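Local coordinates for ricin B-like lectin (Macrolepiota procera, PDB 4IZX), which binds lactose through its galactose unit and, as a ricin B-type beta-trefoil lectin, probably serves to recognise glycans, at residues 2-7 / 44-49; 49-54 / 82-87; 60-65 / 76-81. All blocks are in the same frame, centred on the assembly; numbering follows the deposited sequence. Where two conformers were deposited one is given.

Contact 1 (2-7 / 44-49)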
ATOM      1  N   THR A   2     -16.707  -0.094  -6.036  1.00 44.63           N
ATOM      2  CA  THR A   2     -16.093  -0.184  -7.401  1.00 35.67           C
ATOM      3  C   THR A   2     -15.078  -1.291  -7.468  1.00 41.52           C
ATOM      4  O   THR A   2     -14.541  -1.754  -6.425  1.00 32.17           O
ATOM      5  CB  THR A   2     -15.379   1.131  -7.850  1.00 32.16           C
ATOM      6  OG1 THR A   2     -14.461   1.564  -6.835  1.00 27.69           O
ATOM      7  CG2 THR A   2     -16.393   2.211  -8.152  1.00 33.40           C
ATOM      8  N   GLN A   3     -14.793  -1.689  -8.709  1.00 33.67           N
ATOM      9  CA  GLN A   3     -14.036  -2.889  -8.965  1.00 24.69           C
ATOM     10  C   GLN A   3     -12.536  -2.637  -9.020  1.00 18.97           C
ATOM     11  O   GLN A   3     -12.108  -1.560  -9.139  1.00 23.87           O
ATOM     12  CB  GLN A   3     -14.518  -3.593 -10.223  1.00 27.26           C
ATOM     13  CG  GLN A   3     -14.359  -5.076 -10.040  1.00 38.03           C
ATOM     14  CD  GLN A   3     -14.559  -5.479  -8.582  1.00 30.08           C
ATOM     15  OE1 GLN A   3     -15.712  -5.411  -8.076  1.00 51.75           O
ATOM     16  NE2 GLN A   3     -13.475  -5.999  -7.922  1.00 13.08           N
ATOM     17  N   VAL A   4     -11.767  -3.595  -8.613  1.00 17.20           N
ATOM     18  CA  VAL A   4     -10.347  -3.556  -8.733  1.00 12.48           C
ATOM     19  C   VAL A   4     -10.033  -4.738  -9.629  1.00 12.55           C
ATOM     20  O   VAL A   4     -10.434  -5.858  -9.352  1.00 17.58           O
ATOM     21  CB  VAL A   4      -9.705  -3.669  -7.351  1.00 14.18           C
ATOM     22  CG1 VAL A   4      -8.228  -3.921  -7.464  1.00 13.14           C
ATOM     23  CG2 VAL A   4     -10.066  -2.473  -6.477  1.00 17.40           C
ATOM     24  N   SER A   5      -9.291  -4.468 -10.690  1.00 11.01           N
ATOM     25  CA  SER A   5      -9.032  -5.447 -11.762  0.60 11.90           C
ATOM     26  C   SER A   5      -7.575  -5.525 -12.073  1.00 10.42           C
ATOM     27  O   SER A   5      -6.920  -4.493 -12.250  1.00 10.91           O
ATOM     28  CB  SER A   5      -9.658  -5.034 -13.102  0.60 14.49           C
ATOM     29  OG  SER A   5     -11.025  -5.279 -13.180  0.60 13.99           O
ATOM     30  N   SER A   6      -7.113  -6.734 -12.293  1.00  9.94           N
ATOM     31  CA  SER A   6      -5.785  -6.970 -12.788  1.00 10.33           C
ATOM     32  C   SER A   6      -5.551  -6.227 -14.080  1.00 10.53           C
ATOM     33  O   SER A   6      -6.423  -6.244 -14.973  1.00 13.10           O
ATOM     34  CB  SER A   6      -5.569  -8.468 -13.020  1.00 10.85           C
ATOM     35  OG  SER A   6      -4.236  -8.743 -13.335  1.00 10.85           O
ATOM     36  N   GLY A   7      -4.393  -5.583 -14.207  1.00 10.30           N
ATOM     37  CA  GLY A   7      -4.009  -4.780 -15.345  1.00 11.42           C
ATOM     38  C   GLY A   7      -4.319  -3.303 -15.217  1.00 10.79           C
ATOM     39  O   GLY A   7      -3.751  -2.502 -15.974  1.00 12.32           O
ATOM     40  N   TRP A  44      -0.242   2.727  -8.947  1.00  6.55           N
ATOM     41  CA  TRP A  44       0.168   1.342  -8.754  1.00  6.79           C
ATOM     42  C   TRP A  44      -0.641   0.457  -9.672  1.00  7.12           C
ATOM     43  O   TRP A  44      -1.880   0.448  -9.614  1.00  7.42           O
ATOM     44  CB  TRP A  44      -0.034   0.941  -7.280  1.00  7.11           C
ATOM     45  CG  TRP A  44       0.785   1.800  -6.367  1.00  6.79           C
ATOM     46  CD1 TRP A  44       0.365   2.929  -5.730  1.00  7.33           C
ATOM     47  CD2 TRP A  44       2.184   1.645  -6.063  1.00  6.68           C
ATOM     48  NE1 TRP A  44       1.410   3.499  -5.057  1.00  7.25           N
ATOM     49  CE2 TRP A  44       2.542   2.736  -5.242  1.00  7.35           C
ATOM     50  CE3 TRP A  44       3.167   0.733  -6.431  1.00  7.38           C
ATOM     51  CZ2 TRP A  44       3.840   2.909  -4.774  1.00  7.70           C
ATOM     52  CZ3 TRP A  44       4.448   0.893  -5.948  1.00  7.70           C
ATOM     53  CH2 TRP A  44       4.776   1.976  -5.148  1.00  8.29           C
ATOM     54  N   THR A  45       0.048  -0.259 -10.557  1.00  7.04           N
ATOM     55  CA  THR A  45      -0.570  -1.139 -11.522  1.00  7.27           C
ATOM     56  C   THR A  45      -0.686  -2.512 -10.885  1.00  7.33           C
ATOM     57  O   THR A  45       0.290  -3.132 -10.466  1.00  7.95           O
ATOM     58  CB  THR A  45       0.221  -1.189 -12.841  1.00  8.25           C
ATOM     59  OG1 THR A  45       0.483   0.103 -13.335  1.00  8.95           O
ATOM     60  CG2 THR A  45      -0.427  -2.097 -13.828  1.00  9.17           C
ATOM     61  N   PHE A  46      -1.938  -2.962 -10.713  1.00  7.79           N
ATOM     62  CA  PHE A  46      -2.231  -4.199 -10.061  1.00  8.15           C
ATOM     63  C   PHE A  46      -2.142  -5.353 -11.055  1.00  8.88           C
ATOM     64  O   PHE A  46      -2.623  -5.245 -12.183  1.00 11.20           O
ATOM     65  CB  PHE A  46      -3.643  -4.162  -9.469  1.00  8.63           C
ATOM     66  CG  PHE A  46      -3.793  -3.397  -8.184  1.00  8.36           C
ATOM     67  CD1 PHE A  46      -3.264  -2.119  -8.003  1.00  8.43           C
ATOM     68  CD2 PHE A  46      -4.512  -3.953  -7.145  1.00  9.29           C
ATOM     69  CE1 PHE A  46      -3.427  -1.433  -6.806  1.00  8.41           C
ATOM     70  CE2 PHE A  46      -4.703  -3.251  -5.962  1.00 10.40           C
ATOM     71  CZ  PHE A  46      -4.123  -1.999  -5.782  1.00  9.07           C
ATOM     72  N   ASN A  47      -1.645  -6.494 -10.592  1.00  8.53           N
ATOM     73  CA  ASN A  47      -1.649  -7.741 -11.342  1.00  9.18           C
ATOM     74  C   ASN A  47      -2.117  -8.854 -10.417  1.00  8.16           C
ATOM     75  O   ASN A  47      -1.578  -9.006  -9.313  1.00  9.06           O
ATOM     76  CB  ASN A  47      -0.272  -8.101 -11.923  1.00  9.74           C
ATOM     77  CG  ASN A  47      -0.303  -9.332 -12.801  1.00 11.54           C
ATOM     78  OD1 ASN A  47      -1.156  -9.440 -13.665  1.00 13.10           O
ATOM     79  ND2 ASN A  47       0.625 -10.255 -12.583  1.00 13.90           N
ATOM     80  N   TRP A  48      -3.076  -9.645 -10.876  1.00  8.68           N
ATOM     81  CA  TRP A  48      -3.446 -10.868 -10.207  1.00  8.55           C
ATOM     82  C   TRP A  48      -2.635 -11.998 -10.811  1.00  9.22           C
ATOM     83  O   TRP A  48      -2.729 -12.260 -12.005  1.00 10.78           O
ATOM     84  CB  TRP A  48      -4.960 -11.125 -10.322  1.00  9.13           C
ATOM     85  CG  TRP A  48      -5.387 -12.447  -9.771  1.00  8.29           C
ATOM     86  CD1 TRP A  48      -5.725 -13.524 -10.511  1.00  9.57           C
ATOM     87  CD2 TRP A  48      -5.621 -12.816  -8.389  1.00  8.15           C
ATOM     88  NE1 TRP A  48      -6.145 -14.559  -9.699  1.00  9.26           N
ATOM     89  CE2 TRP A  48      -6.095 -14.143  -8.395  1.00  8.31           C
ATOM     90  CE3 TRP A  48      -5.492 -12.148  -7.152  1.00  8.42           C
ATOM     91  CZ2 TRP A  48      -6.406 -14.815  -7.240  1.00  8.95           C
ATOM     92  CZ3 TRP A  48      -5.802 -12.820  -6.020  1.00  8.19           C
ATOM     93  CH2 TRP A  48      -6.274 -14.144  -6.059  1.00  9.88           C
ATOM     94  N   THR A  49      -1.833 -12.655  -9.985  1.00  9.62           N
ATOM     95  CA  THR A  49      -0.894 -13.660 -10.446  1.00 10.01           C
ATOM     96  C   THR A  49      -1.550 -15.014 -10.666  1.00 10.72           C
ATOM     97  O   THR A  49      -0.931 -15.942 -11.147  1.00 12.98           O
ATOM     98  CB  THR A  49       0.213 -13.866  -9.423  1.00 10.58           C
ATOM     99  OG1 THR A  49      -0.378 -14.404  -8.244  1.00 10.44           O
ATOM    100  CG2 THR A  49       0.954 -12.571  -9.095  1.00 11.68           C
TER

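Contact 2 (49-54 / 82-87)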
ATOM      1  N   THR A  49      -1.833 -12.655  -9.985  1.00  9.62           N
ATOM      2  CA  THR A  49      -0.894 -13.660 -10.446  1.00 10.01           C
ATOM      3  C   THR A  49      -1.550 -15.014 -10.666  1.00 10.72           C
ATOM      4  O   THR A  49      -0.931 -15.942 -11.147  1.00 12.98           O
ATOM      5  CB  THR A  49       0.213 -13.866  -9.423  1.00 10.58           C
ATOM      6  OG1 THR A  49      -0.378 -14.404  -8.244  1.00 10.44           O
ATOM      7  CG2 THR A  49       0.954 -12.571  -9.095  1.00 11.68           C
ATOM      8  N   GLY A  50      -2.815 -15.121 -10.297  1.00 10.84           N
ATOM      9  CA  GLY A  50      -3.523 -16.372 -10.213  1.00 11.62           C
ATOM     10  C   GLY A  50      -3.768 -16.746  -8.779  1.00 10.18           C
ATOM     11  O   GLY A  50      -4.683 -17.536  -8.501  1.00 11.53           O
ATOM     12  N   LYS A  51      -2.991 -16.189  -7.840  1.00 10.38           N
ATOM     13  CA  LYS A  51      -3.175 -16.507  -6.432  1.00 10.71           C
ATOM     14  C   LYS A  51      -3.040 -15.309  -5.465  1.00  9.26           C
ATOM     15  O   LYS A  51      -3.357 -15.426  -4.299  1.00 10.38           O
ATOM     16  CB  LYS A  51      -2.233 -17.621  -5.967  1.00 11.49           C
ATOM     17  CG  LYS A  51      -0.795 -17.322  -6.122  1.00 13.09           C
ATOM     18  CD  LYS A  51       0.046 -18.575  -5.898  1.00 15.33           C
ATOM     19  CE  LYS A  51       1.523 -18.331  -5.671  1.00 15.04           C
ATOM     20  NZ  LYS A  51       2.149 -17.511  -6.729  1.00 17.71           N
ATOM     21  N   ALA A  52      -2.566 -14.179  -5.938  1.00  8.43           N
ATOM     22  CA  ALA A  52      -2.320 -13.020  -5.101  1.00  7.80           C
ATOM     23  C   ALA A  52      -2.120 -11.822  -6.019  1.00  7.35           C
ATOM     24  O   ALA A  52      -2.182 -11.957  -7.234  1.00  8.62           O
ATOM     25  CB  ALA A  52      -1.093 -13.236  -4.212  1.00  9.02           C
ATOM     26  N   TRP A  53      -1.860 -10.665  -5.415  1.00  7.64           N
ATOM     27  CA  TRP A  53      -1.732  -9.407  -6.135  1.00  7.36           C
ATOM     28  C   TRP A  53      -0.316  -8.892  -6.062  1.00  7.12           C
ATOM     29  O   TRP A  53       0.325  -8.914  -4.993  1.00  8.19           O
ATOM     30  CB  TRP A  53      -2.643  -8.342  -5.542  1.00  7.68           C
ATOM     31  CG  TRP A  53      -4.084  -8.646  -5.626  1.00  7.44           C
ATOM     32  CD1 TRP A  53      -4.855  -9.284  -4.685  1.00  8.22           C
ATOM     33  CD2 TRP A  53      -4.979  -8.327  -6.708  1.00  7.51           C
ATOM     34  NE1 TRP A  53      -6.160  -9.375  -5.115  1.00  8.48           N
ATOM     35  CE2 TRP A  53      -6.261  -8.788  -6.344  1.00  8.22           C
ATOM     36  CE3 TRP A  53      -4.815  -7.696  -7.941  1.00  8.18           C
ATOM     37  CZ2 TRP A  53      -7.354  -8.590  -7.136  1.00  9.80           C
ATOM     38  CZ3 TRP A  53      -5.918  -7.521  -8.744  1.00  9.56           C
ATOM     39  CH2 TRP A  53      -7.151  -7.967  -8.330  1.00 11.16           C
ATOM     40  N   THR A  54       0.186  -8.357  -7.167  1.00  7.48           N
ATOM     41  CA  THR A  54       1.421  -7.579  -7.172  1.00  7.28           C
ATOM     42  C   THR A  54       1.067  -6.155  -7.564  1.00  7.48           C
ATOM     43  O   THR A  54       0.124  -5.923  -8.338  1.00  8.11           O
ATOM     44  CB  THR A  54       2.511  -8.196  -8.065  1.00  8.05           C
ATOM     45  OG1 THR A  54       2.084  -8.076  -9.421  1.00  9.35           O
ATOM     46  CG2 THR A  54       2.761  -9.642  -7.687  1.00  8.91           C
ATOM     47  N   PRO A  82       8.463  -8.990  -8.426  1.00 10.68           N
ATOM     48  CA  PRO A  82       7.087  -8.905  -7.963  1.00 10.81           C
ATOM     49  C   PRO A  82       6.945  -9.525  -6.585  1.00 11.04           C
ATOM     50  O   PRO A  82       7.462 -10.615  -6.307  1.00 13.08           O
ATOM     51  CB  PRO A  82       6.308  -9.701  -9.011  1.00 12.88           C
ATOM     52  CG  PRO A  82       7.166  -9.713 -10.227  1.00 13.67           C
ATOM     53  CD  PRO A  82       8.557  -9.676  -9.711  1.00 13.12           C
ATOM     54  N   PHE A  83       6.261  -8.812  -5.712  1.00  9.41           N
ATOM     55  CA  PHE A  83       6.007  -9.266  -4.351  1.00  9.02           C
ATOM     56  C   PHE A  83       4.497  -9.447  -4.182  1.00  8.73           C
ATOM     57  O   PHE A  83       3.713  -8.532  -4.429  1.00  8.50           O
ATOM     58  CB  PHE A  83       6.533  -8.261  -3.328  1.00  9.26           C
ATOM     59  CG  PHE A  83       6.384  -8.702  -1.909  1.00 10.41           C
ATOM     60  CD1 PHE A  83       7.323  -9.495  -1.309  1.00 13.03           C
ATOM     61  CD2 PHE A  83       5.253  -8.383  -1.202  1.00 10.12           C
ATOM     62  CE1 PHE A  83       7.161  -9.920  -0.003  1.00 13.58           C
ATOM     63  CE2 PHE A  83       5.088  -8.803   0.104  1.00 11.97           C
ATOM     64  CZ  PHE A  83       6.059  -9.564   0.708  1.00 12.47           C
ATOM     65  N   GLU A  84       4.091 -10.641  -3.778  1.00  8.23           N
ATOM     66  CA  GLU A  84       2.673 -10.977  -3.646  1.00  8.09           C
ATOM     67  C   GLU A  84       2.065 -10.490  -2.344  1.00  7.76           C
ATOM     68  O   GLU A  84       2.627 -10.681  -1.253  1.00  8.97           O
ATOM     69  CB  GLU A  84       2.445 -12.476  -3.811  1.00  9.03           C
ATOM     70  CG  GLU A  84       2.528 -12.940  -5.265  1.00 10.66           C
ATOM     71  CD  GLU A  84       2.220 -14.414  -5.450  1.00 11.99           C
ATOM     72  OE1 GLU A  84       1.702 -14.804  -6.498  1.00 13.30           O
ATOM     73  OE2 GLU A  84       2.554 -15.211  -4.550  1.00 14.70           O
ATOM     74  N   TRP A  85       0.861  -9.958  -2.489  1.00  7.20           N
ATOM     75  CA  TRP A  85       0.026  -9.472  -1.397  1.00  6.88           C
ATOM     76  C   TRP A  85      -1.338 -10.144  -1.450  1.00  6.84           C
ATOM     77  O   TRP A  85      -1.859 -10.433  -2.513  1.00  7.68           O
ATOM     78  CB  TRP A  85      -0.202  -7.950  -1.529  1.00  6.97           C
ATOM     79  CG  TRP A  85       1.041  -7.147  -1.457  1.00  6.73           C
ATOM     80  CD1 TRP A  85       1.741  -6.625  -2.491  1.00  7.27           C
ATOM     81  CD2 TRP A  85       1.720  -6.724  -0.264  1.00  6.22           C
ATOM     82  NE1 TRP A  85       2.814  -5.882  -2.014  1.00  7.58           N
ATOM     83  CE2 TRP A  85       2.813  -5.929  -0.652  1.00  7.18           C
ATOM     84  CE3 TRP A  85       1.521  -6.950   1.105  1.00  7.25           C
ATOM     85  CZ2 TRP A  85       3.675  -5.336   0.280  1.00  7.75           C
ATOM     86  CZ3 TRP A  85       2.374  -6.372   2.010  1.00  7.63           C
ATOM     87  CH2 TRP A  85       3.438  -5.576   1.590  1.00  8.70           C
ATOM     88  N   HIS A  86      -1.955 -10.322  -0.280  1.00  6.68           N
ATOM     89  CA  HIS A  86      -3.371 -10.633  -0.199  1.00  7.45           C
ATOM     90  C   HIS A  86      -4.117  -9.325   0.089  1.00  6.81           C
ATOM     91  O   HIS A  86      -3.700  -8.539   0.921  1.00  8.96           O
ATOM     92  CB  HIS A  86      -3.681 -11.633   0.910  1.00  8.36           C
ATOM     93  CG  HIS A  86      -3.284 -13.047   0.580  1.00  9.62           C
ATOM     94  ND1 HIS A  86      -3.415 -14.089   1.481  1.00 11.95           N
ATOM     95  CD2 HIS A  86      -2.821 -13.590  -0.573  1.00 10.25           C
ATOM     96  CE1 HIS A  86      -3.057 -15.208   0.885  1.00 13.20           C
ATOM     97  NE2 HIS A  86      -2.694 -14.937  -0.354  1.00 12.25           N
ATOM     98  N   ILE A  87      -5.218  -9.102  -0.621  1.00  6.96           N
ATOM     99  CA  ILE A  87      -5.991  -7.886  -0.486  1.00  6.87           C
ATOM    100  C   ILE A  87      -7.426  -8.271  -0.189  1.00  6.82           C
ATOM    101  O   ILE A  87      -8.014  -9.044  -0.926  1.00  7.36           O
ATOM    102  CB  ILE A  87      -5.895  -7.011  -1.747  1.00  7.64           C
ATOM    103  CG1 ILE A  87      -4.430  -6.659  -2.035  1.00  8.53           C
ATOM    104  CG2 ILE A  87      -6.759  -5.777  -1.579  1.00  8.49           C
ATOM    105  CD1 ILE A  87      -4.223  -5.781  -3.230  1.00 10.08           C
TER
HETATM  106  O   HOH W   1      -1.474 -16.636  -2.306  1.00 22.05           O
HETATM  107  O   HOH W   2      -7.924 -10.507  -3.290  1.00 16.14           O

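Contact 3 (60-65 / 76-81)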
ATOM      1  N   SER A  60       8.358   3.909 -11.739  1.00  9.46           N
ATOM      2  CA  SER A  60       9.664   3.272 -11.709  1.00  9.66           C
ATOM      3  C   SER A  60       9.700   1.871 -12.290  1.00  9.62           C
ATOM      4  O   SER A  60      10.787   1.378 -12.621  1.00 11.23           O
ATOM      5  CB  SER A  60      10.221   3.251 -10.296  1.00 11.63           C
ATOM      6  OG  SER A  60       9.561   2.275  -9.557  1.00 13.93           O
ATOM      7  N   GLY A  61       8.583   1.176 -12.237  1.00  9.15           N
ATOM      8  CA  GLY A  61       8.550  -0.239 -12.606  1.00 10.43           C
ATOM      9  C   GLY A  61       9.036  -1.208 -11.540  1.00 10.66           C
ATOM     10  O   GLY A  61       9.028  -2.424 -11.771  1.00 13.21           O
ATOM     11  N   SER A  62       9.464  -0.707 -10.399  1.00  9.25           N
ATOM     12  CA  SER A  62       9.648  -1.506  -9.205  0.70  9.49           C
ATOM     13  C   SER A  62       8.305  -1.932  -8.646  1.00  8.46           C
ATOM     14  O   SER A  62       7.274  -1.379  -9.021  1.00  9.91           O
ATOM     15  CB  SER A  62      10.440  -0.715  -8.126  0.70 10.92           C
ATOM     16  OG  SER A  62      11.714  -0.336  -8.570  0.70 16.64           O
ATOM     17  N   TYR A  63       8.334  -2.868  -7.698  1.00  7.93           N
ATOM     18  CA  TYR A  63       7.127  -3.376  -7.076  1.00  7.74           C
ATOM     19  C   TYR A  63       7.057  -2.950  -5.623  1.00  7.05           C
ATOM     20  O   TYR A  63       8.055  -2.758  -4.944  1.00  7.98           O
ATOM     21  CB  TYR A  63       7.051  -4.905  -7.181  1.00  9.11           C
ATOM     22  CG  TYR A  63       6.914  -5.391  -8.600  1.00 10.00           C
ATOM     23  CD1 TYR A  63       8.039  -5.592  -9.381  1.00 10.52           C
ATOM     24  CD2 TYR A  63       5.680  -5.592  -9.172  1.00  9.83           C
ATOM     25  CE1 TYR A  63       7.922  -6.001 -10.710  1.00 12.03           C
ATOM     26  CE2 TYR A  63       5.533  -6.008 -10.488  1.00 11.36           C
ATOM     27  CZ  TYR A  63       6.653  -6.205 -11.278  1.00 12.58           C
ATOM     28  OH  TYR A  63       6.503  -6.622 -12.582  1.00 14.82           O
ATOM     29  N   LEU A  64       5.838  -2.851  -5.117  1.00  6.91           N
ATOM     30  CA  LEU A  64       5.636  -2.601  -3.695  1.00  6.69           C
ATOM     31  C   LEU A  64       5.988  -3.867  -2.925  1.00  6.62           C
ATOM     32  O   LEU A  64       5.376  -4.934  -3.123  1.00  7.57           O
ATOM     33  CB  LEU A  64       4.170  -2.253  -3.462  1.00  7.53           C
ATOM     34  CG  LEU A  64       3.837  -1.729  -2.088  1.00  8.37           C
ATOM     35  CD1 LEU A  64       4.322  -0.284  -1.980  1.00 12.20           C
ATOM     36  CD2 LEU A  64       2.356  -1.799  -1.795  1.00 10.11           C
ATOM     37  N   GLY A  65       6.985  -3.776  -2.039  1.00  7.37           N
ATOM     38  CA  GLY A  65       7.444  -4.904  -1.245  1.00  7.94           C
ATOM     39  C   GLY A  65       7.881  -4.445   0.141  1.00  8.73           C
ATOM     40  O   GLY A  65       7.459  -3.401   0.636  1.00  9.38           O
ATOM     41  N   LEU A  76       7.817  -0.711   4.274  1.00  7.90           N
ATOM     42  CA  LEU A  76       7.574  -0.988   2.861  1.00  7.41           C
ATOM     43  C   LEU A  76       8.612  -0.239   2.031  1.00  7.36           C
ATOM     44  O   LEU A  76       8.959   0.919   2.296  1.00  8.15           O
ATOM     45  CB  LEU A  76       6.168  -0.573   2.458  1.00  6.98           C
ATOM     46  CG  LEU A  76       5.114  -1.650   2.649  1.00  8.51           C
ATOM     47  CD1 LEU A  76       4.831  -1.930   4.099  1.00  7.82           C
ATOM     48  CD2 LEU A  76       3.888  -1.351   1.830  1.00 10.26           C
ATOM     49  N   VAL A  77       9.098  -0.917   1.001  1.00  7.50           N
ATOM     50  CA  VAL A  77      10.082  -0.393   0.064  1.00  7.64           C
ATOM     51  C   VAL A  77       9.774  -0.916  -1.342  1.00  7.28           C
ATOM     52  O   VAL A  77       9.154  -1.959  -1.526  1.00  8.23           O
ATOM     53  CB  VAL A  77      11.519  -0.792   0.462  1.00  8.83           C
ATOM     54  CG1 VAL A  77      11.964  -0.107   1.751  1.00  9.99           C
ATOM     55  CG2 VAL A  77      11.699  -2.302   0.512  1.00 10.39           C
ATOM     56  N   ALA A  78      10.263  -0.176  -2.337  1.00  7.51           N
ATOM     57  CA  ALA A  78      10.290  -0.660  -3.697  1.00  7.79           C
ATOM     58  C   ALA A  78      11.279  -1.807  -3.858  1.00  8.13           C
ATOM     59  O   ALA A  78      12.384  -1.723  -3.357  1.00  9.89           O
ATOM     60  CB  ALA A  78      10.745   0.464  -4.618  1.00 12.25           C
ATOM     61  N   VAL A  79      10.885  -2.852  -4.565  1.00  7.97           N
ATOM     62  CA  VAL A  79      11.725  -4.037  -4.771  1.00  8.66           C
ATOM     63  C   VAL A  79      11.733  -4.405  -6.249  1.00  8.86           C
ATOM     64  O   VAL A  79      10.830  -4.061  -7.019  1.00  9.21           O
ATOM     65  CB  VAL A  79      11.263  -5.226  -3.910  1.00  9.71           C
ATOM     66  CG1 VAL A  79      11.390  -4.896  -2.447  1.00  9.52           C
ATOM     67  CG2 VAL A  79       9.853  -5.696  -4.234  1.00  9.35           C
ATOM     68  N   ASN A  80      12.767  -5.121  -6.658  1.00  9.71           N
ATOM     69  CA  ASN A  80      12.955  -5.481  -8.054  1.00 10.69           C
ATOM     70  C   ASN A  80      11.919  -6.492  -8.556  1.00 11.08           C
ATOM     71  O   ASN A  80      11.404  -6.350  -9.644  1.00 13.41           O
ATOM     72  CB  ASN A  80      14.380  -6.030  -8.197  1.00 12.00           C
ATOM     73  CG  ASN A  80      14.744  -6.330  -9.625  1.00 14.19           C
ATOM     74  OD1 ASN A  80      14.774  -7.509 -10.039  1.00 22.96           O
ATOM     75  ND2 ASN A  80      15.029  -5.302 -10.376  1.00 15.82           N
ATOM     76  N   ASP A  81      11.718  -7.550  -7.776  1.00 11.15           N
ATOM     77  CA  ASP A  81      10.920  -8.685  -8.200  1.00 12.75           C
ATOM     78  C   ASP A  81       9.459  -8.464  -7.714  1.00 11.41           C
ATOM     79  O   ASP A  81       9.238  -7.913  -6.627  1.00 11.80           O
ATOM     80  CB  ASP A  81      11.453  -9.986  -7.554  1.00 15.11           C
ATOM     81  CG  ASP A  81      12.743 -10.494  -8.120  1.00 19.06           C
ATOM     82  OD1 ASP A  81      13.361  -9.821  -8.954  1.00 24.41           O
ATOM     83  OD2 ASP A  81      13.146 -11.553  -7.612  1.00 27.41           O
TER
HETATM   84  O   HOH W   3      11.219  -4.192 -11.267  1.00 19.79           O

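Contact 1 (2-7 / 44-49)
Ser6 and Gly7 dock on the strand 44-48 through two hydrogen bonds that use different parts of the chain. The OG of Ser6, anti to the backbone N (chi1 -172°), reaches across to accept the backbone N-H of Trp48. The bond from Trp48 N to Ser6 OG is 2.9 Å long and nearly straight at 171°. The same torsion brings OG to 3.2 Å from Asn47 OD1, but the angle there is too poor for a hydrogen bond. Beside this bond, Ser6 CB lies 3.8 Å from Trp48 CB, well short of the indole, which leads away to meet Trp53 edge-to-face.

One residue on, Gly7 N donates to Phe46 O at 2.7 Å, tilted 21° from the carbonyl plane. At the backbone angles of Gly7 a side chain would press against the carbonyl O of Ser6, which calls for glycine.

The apolar part is carried by Val4, whose CG1, anti to its own N, approaches the Phe46 ring obliquely, 3.7 Å from CD2 and 3.9 Å from CE2. An edge of that ring meets Trp44 O in its plane, and Tyr10 packs edge-to-face with it. Gln3 and Val4 belong to the pocket of a bound benzamidine, probably from the crystallisation liquor, which lies about 4 Å from the Val4 side chain between nearest atoms.

The two segments run roughly at right angles, so the N-terminal residues cross the strand and do not extend the sheet. Strand 9-14, which follows, lies between strands 44-48 and 135-138, the closing of N- and C-terminal strands side by side that is characteristic of the beta-trefoil.

Contact 2 (49-54 / 82-87)
A single antiparallel bridge of the beta-trefoil, the hydrogen-bonded pair Trp53 and Trp85, fastens the start of strand 53-57 to the chain entering strand 86-89. Trp53 N donates to Trp85 O at 2.9 Å and Trp85 N returns a bond to Trp53 O at 2.8 Å, both in the carbonyl planes.

On one flank of the bridge Glu84 stretches out to the turn that precedes Trp53. Its OE1 is gripped twice: Thr49 OG1 donates from the anti side at 2.7 Å, and Lys51 NZ forms a salt bridge from the syn side at 2.8 Å. The lysine crosses the glutamate at about a right angle, its chain bending at the last torsion (chi4 -53°) to bring the ammonium in. Thr49 OG1 also accepts from Lys51 N, an ST turn, so one of the two residues that hold the carboxylate also shapes the turn. Alongside, Ala52 CB packs 3.6 Å from Glu84 CB.

On the other flank, Ile87 CD1 sits over a face of Trp53, a CH-pi contact 4.1 Å from the centroid of the five-membered ring. At the indole edge, in the ring plane, a water accepts from Trp53 NE1 and donates to Ile87 O, each at 2.8 Å.

Contact 3 (60-65 / 76-81)
The Tyr63 ring meets the opposing segment at its edge, where Val79 O and Asn80 O lie near its plane, the latter 3.5 Å from Tyr63 CD1. Asp81 C approaches obliquely, 3.6 Å from the same carbon, while Pro82 adds a further contact with this side chain. The ring reaches its place with CG anti to its carbonyl carbon (chi1 -66°), beside the turn that leaves strand 76-79.

Strands 63-66 and 76-79 form a beta hairpin of the trefoil, with hydrogen-bonded pairs Tyr63-Val79 and Gly65-Val77 around the non-hydrogen-bonded pair Leu64-Ala78. Tyr63 N to Val79 O is 2.8 Å and almost straight (173°), whereas Val77 N reaches Gly65 O at 3.0 Å from well above the carbonyl plane (52° out of it).

Val79 CG2 packs 3.9 Å from Gly65 CA, on the face that Tyr63 shares. Across the sheet, on the face of Leu64 and Ala78, Leu76 CD2 touches Leu64 CG at 3.9 Å, both leucines also resting on Ile31 of strand 31-34. Ser62, just before strand 63-66, brings CB to 3.7 Å from Ala78 CB. At the open end of the hairpin, a water donates to both Gly61 O and Asn80 O.

Along the chain contact 1 closes before contact 2 opens, and the hairpin of contact 3 falls wholly between the two segments of contact 2. Contacts 1 and 2, with centres about 10 Å apart, share Thr49 and the sheet in which strands 44-48 and 53-57 are neighbours; Phe46 meets Ile87 between them, and residues of both line the benzamidine pocket. Contact 3, about 13 Å from contact 2 and 16 Å from contact 1 between centres, is joined to contact 2 by Trp85 NE1, probably hydrogen-bonded to Leu64 O, and to contact 1 by Trp44 packing on Leu64. The three contacts thus run from the N-terminal tail to a hairpin whose Ala78 side chain lies about 11 Å from the bound galactose.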